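Long-range contact in MxaA (Stigmatella aurantiaca, PDB 4W4T), which releases the finished myxalamid chain by NADPH-dependent reduction, this chain being the terminal reductase domain of a non-ribosomal peptide synthetase: residues 136-148 against 173-187. Residues are numbered along the deposited sequence; the frame is centred on the assembly and turned at random.
Sequences FQRLSEEIDAIYH and ILRLATRTRIKPLHY. With ACT (acetate ion), chain C.
R181 reaches across to the end of helix 133-142 and grips two acceptors in its guanidinium plane. NE and NH2 come side-on to E141 O, 3.0 Å from NE, from above the carbonyl plane; NH1 and NH2 meet D144 OD1 end-on, NH2 at 2.7 Å, in a salt bridge that R56 shares. A leucine here would probably leave E141 O without these donors and cost D144 this salt bridge, though not the one to R56. K183, extended until it bends at its last torsion (chi4 60°), brings its buried ammonium to S140 O (NZ to O 2.9 Å), L176 O and R181 O, tying the C-terminal ends of both helices to loop 178-184. Where the helices meet, L176 CD1 sits over one face of the F136 ring, 4.2 Å from its centroid, while F136 CE2 lies over the R179 guanidinium, the two planes 67° apart. I173 CG1 stands almost centrally over the H148 ring, whose nitrogens bond T61 and T170. Parallel bridges pair I146 with L185 and H148 with Y187; H186 N to I146 O (2.7 Å) is nearly straight at 176°. Strand 145-148, helix 159-177 and strand 185-188 form a beta-alpha-beta unit of the Rossmann fold; helix 133-142 leads into it and packs on helix 159-177, strand 57-61 flanks strand 145-148, and helix 217-234 lies beyond L174 and Y187.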
ATOM      1  N   PHE A 136      14.949  27.600 -20.092  1.00 16.32           N
ATOM      2  CA  PHE A 136      13.510  27.823 -20.182  1.00 15.22           C
ATOM      3  C   PHE A 136      13.213  28.921 -21.210  1.00 17.99           C
ATOM      4  O   PHE A 136      12.281  28.813 -22.015  1.00 15.00           O
ATOM      5  CB  PHE A 136      12.935  28.178 -18.805  1.00 15.05           C
ATOM      6  CG  PHE A 136      11.423  28.197 -18.752  1.00 15.32           C
ATOM      7  CD1 PHE A 136      10.704  27.016 -18.625  1.00 14.98           C
ATOM      8  CD2 PHE A 136      10.732  29.396 -18.798  1.00 14.36           C
ATOM      9  CE1 PHE A 136       9.318  27.034 -18.558  1.00 15.04           C
ATOM     10  CE2 PHE A 136       9.344  29.428 -18.754  1.00 14.96           C
ATOM     11  CZ  PHE A 136       8.632  28.242 -18.638  1.00 14.29           C
ATOM     12  N   GLN A 137      14.028  29.971 -21.201  1.00 15.11           N
ATOM     13  CA  GLN A 137      13.870  31.037 -22.173  1.00 15.23           C
ATOM     14  C   GLN A 137      14.081  30.503 -23.588  1.00 16.28           C
ATOM     15  O   GLN A 137      13.345  30.853 -24.513  1.00 17.81           O
ATOM     16  CB  GLN A 137      14.855  32.196 -21.887  1.00 16.52           C
ATOM     17  CG  GLN A 137      14.849  33.240 -22.985  1.00 15.77           C
ATOM     18  CD  GLN A 137      13.514  33.930 -23.165  1.00 16.68           C
ATOM     19  OE1 GLN A 137      12.756  34.101 -22.216  1.00 17.17           O
ATOM     20  NE2 GLN A 137      13.222  34.355 -24.401  1.00 18.84           N
ATOM     21  N   ARG A 138      15.073  29.640 -23.756  1.00 16.62           N
ATOM     22  CA  ARG A 138      15.334  29.059 -25.080  1.00 20.10           C
ATOM     23  C   ARG A 138      14.158  28.191 -25.542  1.00 21.18           C
ATOM     24  O   ARG A 138      13.714  28.279 -26.690  1.00 20.45           O
ATOM     25  CB  ARG A 138      16.619  28.230 -25.063  1.00 23.42           C
ATOM     26  CG  ARG A 138      16.995  27.644 -26.418  1.00 27.68           C
ATOM     27  CD  ARG A 138      18.431  27.122 -26.417  1.00 37.20           C
ATOM     28  NE  ARG A 138      18.615  25.939 -25.573  1.00 42.55           N
ATOM     29  CZ  ARG A 138      19.189  25.933 -24.367  1.00 39.84           C
ATOM     30  NH1 ARG A 138      19.658  27.058 -23.823  1.00 36.22           N
ATOM     31  NH2 ARG A 138      19.300  24.791 -23.699  1.00 37.15           N
ATOM     32  N   LEU A 139      13.654  27.361 -24.638  1.00 18.61           N
ATOM     33  CA  LEU A 139      12.518  26.507 -24.972  1.00 19.57           C
ATOM     34  C   LEU A 139      11.311  27.372 -25.339  1.00 18.01           C
ATOM     35  O   LEU A 139      10.550  27.035 -26.249  1.00 20.51           O
ATOM     36  CB  LEU A 139      12.190  25.569 -23.806  1.00 16.15           C
ATOM     37  CG  LEU A 139      11.253  24.395 -24.095  1.00 19.11           C
ATOM     38  CD1 LEU A 139      11.915  23.416 -25.042  1.00 22.20           C
ATOM     39  CD2 LEU A 139      10.844  23.698 -22.790  1.00 16.49           C
ATOM     40  N   SER A 140      11.164  28.508 -24.656  1.00 15.88           N
ATOM     41  CA  SER A 140      10.055  29.422 -24.894  1.00 16.35           C
ATOM     42  C   SER A 140      10.135  30.095 -26.270  1.00 18.11           C
ATOM     43  O   SER A 140       9.156  30.690 -26.721  1.00 18.17           O
ATOM     44  CB  SER A 140      10.002  30.513 -23.823  1.00 17.77           C
ATOM     45  OG  SER A 140      10.862  31.604 -24.156  1.00 17.24           O
ATOM     46  N   GLU A 141      11.313  30.039 -26.892  1.00 19.24           N
ATOM     47  CA  GLU A 141      11.498  30.599 -28.235  1.00 21.46           C
ATOM     48  C   GLU A 141      11.278  29.536 -29.312  1.00 22.13           C
ATOM     49  O   GLU A 141      10.864  29.843 -30.434  1.00 24.36           O
ATOM     50  CB  GLU A 141      12.904  31.197 -28.378  1.00 21.43           C
ATOM     51  CG  GLU A 141      13.154  32.407 -27.509  1.00 19.68           C
ATOM     52  CD  GLU A 141      14.640  32.687 -27.303  1.00 26.42           C
ATOM     53  OE1 GLU A 141      15.481  31.917 -27.829  1.00 26.24           O
ATOM     54  OE2 GLU A 141      14.959  33.670 -26.597  1.00 21.50           O
ATOM     55  N   GLU A 142      11.556  28.287 -28.963  1.00 21.78           N
ATOM     56  CA  GLU A 142      11.628  27.218 -29.955  1.00 25.14           C
ATOM     57  C   GLU A 142      10.296  26.496 -30.217  1.00 23.04           C
ATOM     58  O   GLU A 142      10.004  26.109 -31.359  1.00 21.24           O
ATOM     59  CB  GLU A 142      12.704  26.222 -29.528  1.00 24.43           C
ATOM     60  CG  GLU A 142      14.100  26.857 -29.524  1.00 28.89           C
ATOM     61  CD  GLU A 142      15.235  25.852 -29.409  1.00 40.87           C
ATOM     62  OE1 GLU A 142      14.991  24.694 -29.007  1.00 41.86           O
ATOM     63  OE2 GLU A 142      16.383  26.225 -29.730  1.00 51.49           O
ATOM     64  N   ILE A 143       9.472  26.363 -29.184  1.00 18.90           N
ATOM     65  CA  ILE A 143       8.272  25.510 -29.264  1.00 17.07           C
ATOM     66  C   ILE A 143       7.057  26.191 -29.864  1.00 20.15           C
ATOM     67  O   ILE A 143       6.699  27.297 -29.456  1.00 18.41           O
ATOM     68  CB  ILE A 143       7.878  24.994 -27.868  1.00 18.11           C
ATOM     69  CG1 ILE A 143       9.024  24.199 -27.265  1.00 16.98           C
ATOM     70  CG2 ILE A 143       6.568  24.143 -27.945  1.00 16.70           C
ATOM     71  CD1 ILE A 143       9.484  23.035 -28.113  1.00 21.14           C
ATOM     72  N   ASP A 144       6.400  25.533 -30.824  1.00 16.14           N
ATOM     73  CA  ASP A 144       5.217  26.124 -31.434  1.00 19.21           C
ATOM     74  C   ASP A 144       3.942  25.704 -30.713  1.00 16.61           C
ATOM     75  O   ASP A 144       2.999  26.483 -30.600  1.00 16.35           O
ATOM     76  CB  ASP A 144       5.110  25.744 -32.924  1.00 19.47           C
ATOM     77  CG  ASP A 144       6.142  26.468 -33.804  1.00 25.77           C
ATOM     78  OD1 ASP A 144       6.730  27.485 -33.368  1.00 24.08           O
ATOM     79  OD2 ASP A 144       6.345  26.033 -34.953  1.00 25.93           O
ATOM     80  N   ALA A 145       3.912  24.465 -30.248  1.00 17.46           N
ATOM     81  CA  ALA A 145       2.718  23.944 -29.586  1.00 17.43           C
ATOM     82  C   ALA A 145       3.077  22.878 -28.545  1.00 16.41           C
ATOM     83  O   ALA A 145       4.155  22.270 -28.575  1.00 16.71           O
ATOM     84  CB  ALA A 145       1.736  23.392 -30.629  1.00 17.67           C
ATOM     85  N   ILE A 146       2.174  22.677 -27.593  1.00 14.66           N
ATOM     86  CA  ILE A 146       2.427  21.788 -26.465  1.00 12.94           C
ATOM     87  C   ILE A 146       1.333  20.729 -26.321  1.00 12.79           C
ATOM     88  O   ILE A 146       0.150  21.056 -26.291  1.00 13.78           O
ATOM     89  CB  ILE A 146       2.514  22.572 -25.135  1.00 12.77           C
ATOM     90  CG1 ILE A 146       3.645  23.602 -25.201  1.00 15.45           C
ATOM     91  CG2 ILE A 146       2.747  21.613 -23.960  1.00 11.62           C
ATOM     92  CD1 ILE A 146       3.445  24.792 -24.292  1.00 16.21           C
ATOM     93  N   TYR A 147       1.744  19.471 -26.237  1.00 13.38           N
ATOM     94  CA  TYR A 147       0.856  18.385 -25.846  1.00 13.92           C
ATOM     95  C   TYR A 147       1.245  17.983 -24.428  1.00 11.62           C
ATOM     96  O   TYR A 147       2.285  17.363 -24.215  1.00 12.95           O
ATOM     97  CB  TYR A 147       0.952  17.196 -26.809  1.00 12.37           C
ATOM     98  CG  TYR A 147       0.376  17.483 -28.192  1.00 14.10           C
ATOM     99  CD1 TYR A 147       1.011  18.355 -29.059  1.00 15.49           C
ATOM    100  CD2 TYR A 147      -0.794  16.871 -28.623  1.00 16.69           C
ATOM    101  CE1 TYR A 147       0.501  18.626 -30.325  1.00 16.84           C
ATOM    102  CE2 TYR A 147      -1.315  17.140 -29.887  1.00 17.39           C
ATOM    103  CZ  TYR A 147      -0.663  18.025 -30.730  1.00 16.66           C
ATOM    104  OH  TYR A 147      -1.169  18.284 -31.992  1.00 15.87           O
ATOM    105  N   HIS A 148       0.414  18.361 -23.460  1.00 11.32           N
ATOM    106  CA  HIS A 148       0.740  18.113 -22.063  1.00 10.82           C
ATOM    107  C   HIS A 148       0.046  16.842 -21.533  1.00 12.52           C
ATOM    108  O   HIS A 148      -1.119  16.865 -21.129  1.00 12.74           O
ATOM    109  CB  HIS A 148       0.386  19.357 -21.222  1.00 12.34           C
ATOM    110  CG  HIS A 148       0.702  19.203 -19.762  1.00 12.12           C
ATOM    111  ND1 HIS A 148       1.752  18.439 -19.309  1.00 12.78           N
ATOM    112  CD2 HIS A 148       0.082  19.687 -18.660  1.00 11.31           C
ATOM    113  CE1 HIS A 148       1.778  18.468 -17.985  1.00 12.95           C
ATOM    114  NE2 HIS A 148       0.770  19.211 -17.568  1.00 13.25           N
ATOM    115  N   ILE A 173       3.784  24.565 -17.374  1.00 13.28           N
ATOM    116  CA  ILE A 173       3.471  24.390 -18.795  1.00 10.99           C
ATOM    117  C   ILE A 173       2.721  25.605 -19.297  1.00 12.39           C
ATOM    118  O   ILE A 173       2.989  26.109 -20.395  1.00 13.75           O
ATOM    119  CB  ILE A 173       2.627  23.094 -19.029  1.00 12.22           C
ATOM    120  CG1 ILE A 173       3.527  21.856 -18.946  1.00 13.78           C
ATOM    121  CG2 ILE A 173       1.847  23.148 -20.367  1.00 13.63           C
ATOM    122  CD1 ILE A 173       4.585  21.776 -20.068  1.00 13.82           C
ATOM    123  N   LEU A 174       1.779  26.098 -18.495  1.00 12.34           N
ATOM    124  CA  LEU A 174       1.049  27.308 -18.875  1.00 13.12           C
ATOM    125  C   LEU A 174       1.985  28.508 -18.933  1.00 13.46           C
ATOM    126  O   LEU A 174       1.837  29.379 -19.780  1.00 13.71           O
ATOM    127  CB  LEU A 174      -0.099  27.592 -17.909  1.00 12.07           C
ATOM    128  CG  LEU A 174      -1.217  26.544 -17.968  1.00 13.24           C
ATOM    129  CD1 LEU A 174      -2.237  26.762 -16.841  1.00 12.83           C
ATOM    130  CD2 LEU A 174      -1.906  26.577 -19.341  1.00 10.98           C
ATOM    131  N   ARG A 175       2.948  28.539 -18.025  1.00 13.47           N
ATOM    132  CA  ARG A 175       3.982  29.573 -18.040  1.00 13.74           C
ATOM    133  C   ARG A 175       4.765  29.568 -19.358  1.00 13.69           C
ATOM    134  O   ARG A 175       4.993  30.607 -19.968  1.00 14.74           O
ATOM    135  CB  ARG A 175       4.930  29.364 -16.861  1.00 14.17           C
ATOM    136  CG  ARG A 175       5.752  30.567 -16.521  1.00 17.90           C
ATOM    137  CD  ARG A 175       6.702  30.298 -15.344  1.00 19.74           C
ATOM    138  NE  ARG A 175       6.019  29.835 -14.127  1.00 17.74           N
ATOM    139  CZ  ARG A 175       5.291  30.616 -13.329  1.00 21.33           C
ATOM    140  NH1 ARG A 175       5.105  31.901 -13.620  1.00 22.62           N
ATOM    141  NH2 ARG A 175       4.731  30.110 -12.245  1.00 23.34           N
ATOM    142  N   LEU A 176       5.189  28.389 -19.779  1.00 13.19           N
ATOM    143  CA  LEU A 176       5.926  28.243 -21.031  1.00 14.07           C
ATOM    144  C   LEU A 176       5.056  28.637 -22.223  1.00 15.02           C
ATOM    145  O   LEU A 176       5.518  29.282 -23.172  1.00 14.84           O
ATOM    146  CB  LEU A 176       6.430  26.805 -21.176  1.00 13.96           C
ATOM    147  CG  LEU A 176       7.179  26.465 -22.463  1.00 13.42           C
ATOM    148  CD1 LEU A 176       8.532  27.174 -22.502  1.00 15.89           C
ATOM    149  CD2 LEU A 176       7.345  24.964 -22.624  1.00 14.07           C
ATOM    150  N   ALA A 177       3.783  28.260 -22.168  1.00 16.18           N
ATOM    151  CA  ALA A 177       2.850  28.534 -23.258  1.00 14.15           C
ATOM    152  C   ALA A 177       2.574  30.030 -23.410  1.00 16.40           C
ATOM    153  O   ALA A 177       2.084  30.472 -24.446  1.00 16.21           O
ATOM    154  CB  ALA A 177       1.542  27.778 -23.034  1.00 15.63           C
ATOM    155  N   THR A 178       2.892  30.815 -22.378  1.00 13.87           N
ATOM    156  CA  THR A 178       2.668  32.250 -22.442  1.00 16.19           C
ATOM    157  C   THR A 178       3.972  33.050 -22.388  1.00 15.70           C
ATOM    158  O   THR A 178       3.936  34.270 -22.299  1.00 17.62           O
ATOM    159  CB  THR A 178       1.748  32.740 -21.300  1.00 18.16           C
ATOM    160  OG1 THR A 178       2.292  32.329 -20.035  1.00 16.87           O
ATOM    161  CG2 THR A 178       0.336  32.182 -21.464  1.00 16.38           C
ATOM    162  N   ARG A 179       5.111  32.363 -22.438  1.00 14.81           N
ATOM    163  CA  ARG A 179       6.416  33.025 -22.348  1.00 17.57           C
ATOM    164  C   ARG A 179       6.979  33.290 -23.744  1.00 17.11           C
ATOM    165  O   ARG A 179       7.099  32.368 -24.549  1.00 16.86           O
ATOM    166  CB  ARG A 179       7.400  32.176 -21.542  1.00 14.23           C
ATOM    167  CG  ARG A 179       8.800  32.808 -21.349  1.00 15.37           C
ATOM    168  CD  ARG A 179       8.753  33.998 -20.400  1.00 17.67           C
ATOM    169  NE  ARG A 179       8.142  33.649 -19.115  1.00 17.65           N
ATOM    170  CZ  ARG A 179       8.798  33.217 -18.036  1.00 16.73           C
ATOM    171  NH1 ARG A 179      10.116  33.044 -18.038  1.00 15.16           N
ATOM    172  NH2 ARG A 179       8.107  32.928 -16.943  1.00 16.67           N
ATOM    173  N   THR A 180       7.360  34.540 -23.991  1.00 18.87           N
ATOM    174  CA  THR A 180       7.985  34.932 -25.248  1.00 18.82           C
ATOM    175  C   THR A 180       6.954  35.018 -26.362  1.00 21.53           C
ATOM    176  O   THR A 180       6.674  36.097 -26.886  1.00 23.15           O
ATOM    177  CB  THR A 180       9.090  33.943 -25.661  1.00 18.04           C
ATOM    178  OG1 THR A 180      10.056  33.835 -24.608  1.00 18.36           O
ATOM    179  CG2 THR A 180       9.781  34.416 -26.931  1.00 19.98           C
ATOM    180  N   ARG A 181       6.391  33.871 -26.718  1.00 18.86           N
ATOM    181  CA  ARG A 181       5.373  33.805 -27.763  1.00 20.49           C
ATOM    182  C   ARG A 181       4.343  32.723 -27.454  1.00 18.62           C
ATOM    183  O   ARG A 181       4.667  31.687 -26.876  1.00 16.50           O
ATOM    184  CB  ARG A 181       6.008  33.558 -29.125  1.00 20.13           C
ATOM    185  CG  ARG A 181       6.826  32.283 -29.248  1.00 21.12           C
ATOM    186  CD  ARG A 181       7.463  32.271 -30.634  1.00 23.00           C
ATOM    187  NE  ARG A 181       8.188  31.058 -30.962  1.00 19.48           N
ATOM    188  CZ  ARG A 181       7.633  30.010 -31.560  1.00 21.87           C
ATOM    189  NH1 ARG A 181       6.342  30.041 -31.860  1.00 22.61           N
ATOM    190  NH2 ARG A 181       8.361  28.947 -31.858  1.00 18.82           N
ATOM    191  N   ILE A 182       3.105  32.996 -27.843  1.00 17.72           N
ATOM    192  CA  ILE A 182       1.967  32.136 -27.522  1.00 20.58           C
ATOM    193  C   ILE A 182       2.070  30.755 -28.142  1.00 18.65           C
ATOM    194  O   ILE A 182       2.396  30.608 -29.324  1.00 19.18           O
ATOM    195  CB  ILE A 182       0.645  32.793 -27.967  1.00 18.28           C
ATOM    196  CG1 ILE A 182       0.469  34.137 -27.268  1.00 20.31           C
ATOM    197  CG2 ILE A 182      -0.559  31.862 -27.690  1.00 20.88           C
ATOM    198  CD1 ILE A 182       0.730  34.064 -25.778  1.00 23.11           C
ATOM    199  N   LYS A 183       1.793  29.735 -27.328  1.00 15.68           N
ATOM    200  CA  LYS A 183       1.845  28.358 -27.774  1.00 17.23           C
ATOM    201  C   LYS A 183       0.536  27.643 -27.440  1.00 16.90           C
ATOM    202  O   LYS A 183       0.194  27.484 -26.267  1.00 15.77           O
ATOM    203  CB  LYS A 183       3.025  27.621 -27.130  1.00 16.49           C
ATOM    204  CG  LYS A 183       4.354  28.354 -27.258  1.00 16.05           C
ATOM    205  CD  LYS A 183       5.463  27.639 -26.505  1.00 15.59           C
ATOM    206  CE  LYS A 183       6.755  28.507 -26.435  1.00 16.98           C
ATOM    207  NZ  LYS A 183       6.522  29.812 -25.746  1.00 14.38           N
ATOM    208  N   PRO A 184      -0.201  27.213 -28.470  1.00 17.52           N
ATOM    209  CA  PRO A 184      -1.403  26.425 -28.179  1.00 14.38           C
ATOM    210  C   PRO A 184      -1.082  25.199 -27.334  1.00 14.59           C
ATOM    211  O   PRO A 184      -0.007  24.576 -27.452  1.00 15.14           O
ATOM    212  CB  PRO A 184      -1.908  26.025 -29.568  1.00 17.85           C
ATOM    213  CG  PRO A 184      -1.448  27.155 -30.447  1.00 19.40           C
ATOM    214  CD  PRO A 184      -0.081  27.523 -29.905  1.00 17.95           C
ATOM    215  N   LEU A 185      -2.033  24.868 -26.471  1.00 14.69           N
ATOM    216  CA  LEU A 185      -1.861  23.801 -25.510  1.00 13.34           C
ATOM    217  C   LEU A 185      -2.940  22.738 -25.664  1.00 14.02           C
ATOM    218  O   LEU A 185      -4.125  23.030 -25.559  1.00 16.93           O
ATOM    219  CB  LEU A 185      -1.891  24.362 -24.096  1.00 12.80           C
ATOM    220  CG  LEU A 185      -2.022  23.276 -23.027  1.00 13.07           C
ATOM    221  CD1 LEU A 185      -0.754  22.431 -22.963  1.00 13.28           C
ATOM    222  CD2 LEU A 185      -2.346  23.905 -21.693  1.00 14.64           C
ATOM    223  N   HIS A 186      -2.527  21.515 -25.938  1.00 12.63           N
ATOM    224  CA  HIS A 186      -3.475  20.408 -25.985  1.00 14.00           C
ATOM    225  C   HIS A 186      -3.292  19.627 -24.701  1.00 12.42           C
ATOM    226  O   HIS A 186      -2.294  18.929 -24.515  1.00 11.52           O
ATOM    227  CB  HIS A 186      -3.252  19.581 -27.242  1.00 14.69           C
ATOM    228  CG  HIS A 186      -3.226  20.429 -28.472  1.00 16.23           C
ATOM    229  ND1 HIS A 186      -4.357  21.044 -28.959  1.00 18.36           N
ATOM    230  CD2 HIS A 186      -2.202  20.856 -29.248  1.00 15.27           C
ATOM    231  CE1 HIS A 186      -4.037  21.785 -30.003  1.00 19.94           C
ATOM    232  NE2 HIS A 186      -2.735  21.682 -30.204  1.00 15.50           N
ATOM    233  N   TYR A 187      -4.242  19.809 -23.789  1.00 11.60           N
ATOM    234  CA  TYR A 187      -4.067  19.324 -22.422  1.00 12.67           C
ATOM    235  C   TYR A 187      -4.781  17.994 -22.202  1.00 12.84           C
ATOM    236  O   TYR A 187      -5.990  17.896 -22.390  1.00 13.70           O
ATOM    237  CB  TYR A 187      -4.570  20.371 -21.421  1.00 12.64           C
ATOM    238  CG  TYR A 187      -4.544  19.843 -20.012  1.00 13.64           C
ATOM    239  CD1 TYR A 187      -3.356  19.387 -19.454  1.00 12.25           C
ATOM    240  CD2 TYR A 187      -5.700  19.762 -19.259  1.00 12.35           C
ATOM    241  CE1 TYR A 187      -3.318  18.875 -18.168  1.00 13.53           C
ATOM    242  CE2 TYR A 187      -5.675  19.254 -17.962  1.00 12.93           C
ATOM    243  CZ  TYR A 187      -4.478  18.811 -17.430  1.00 13.17           C
ATOM    244  OH  TYR A 187      -4.443  18.285 -16.154  1.00 13.68           O
TER
HETATM  245  C   ACT C1601      10.738  32.339 -14.264  1.00 21.62           C
HETATM  246  O   ACT C1601      11.390  31.943 -13.240  1.00 19.94           O
HETATM  247  OXT ACT C1601      11.315  32.630 -15.366  1.00 16.19           O
HETATM  248  CH3 ACT C1601       9.245  32.493 -14.175  1.00 12.57           C
HETATM  249  O   HOH W   1      12.366  33.894 -19.553  1.00 16.55           O
HETATM  250  O   HOH W   2      10.841  36.275 -22.785  1.00 24.49           O
HETATM  251  O   HOH W   3       2.377  28.911 -31.675  1.00 21.24           O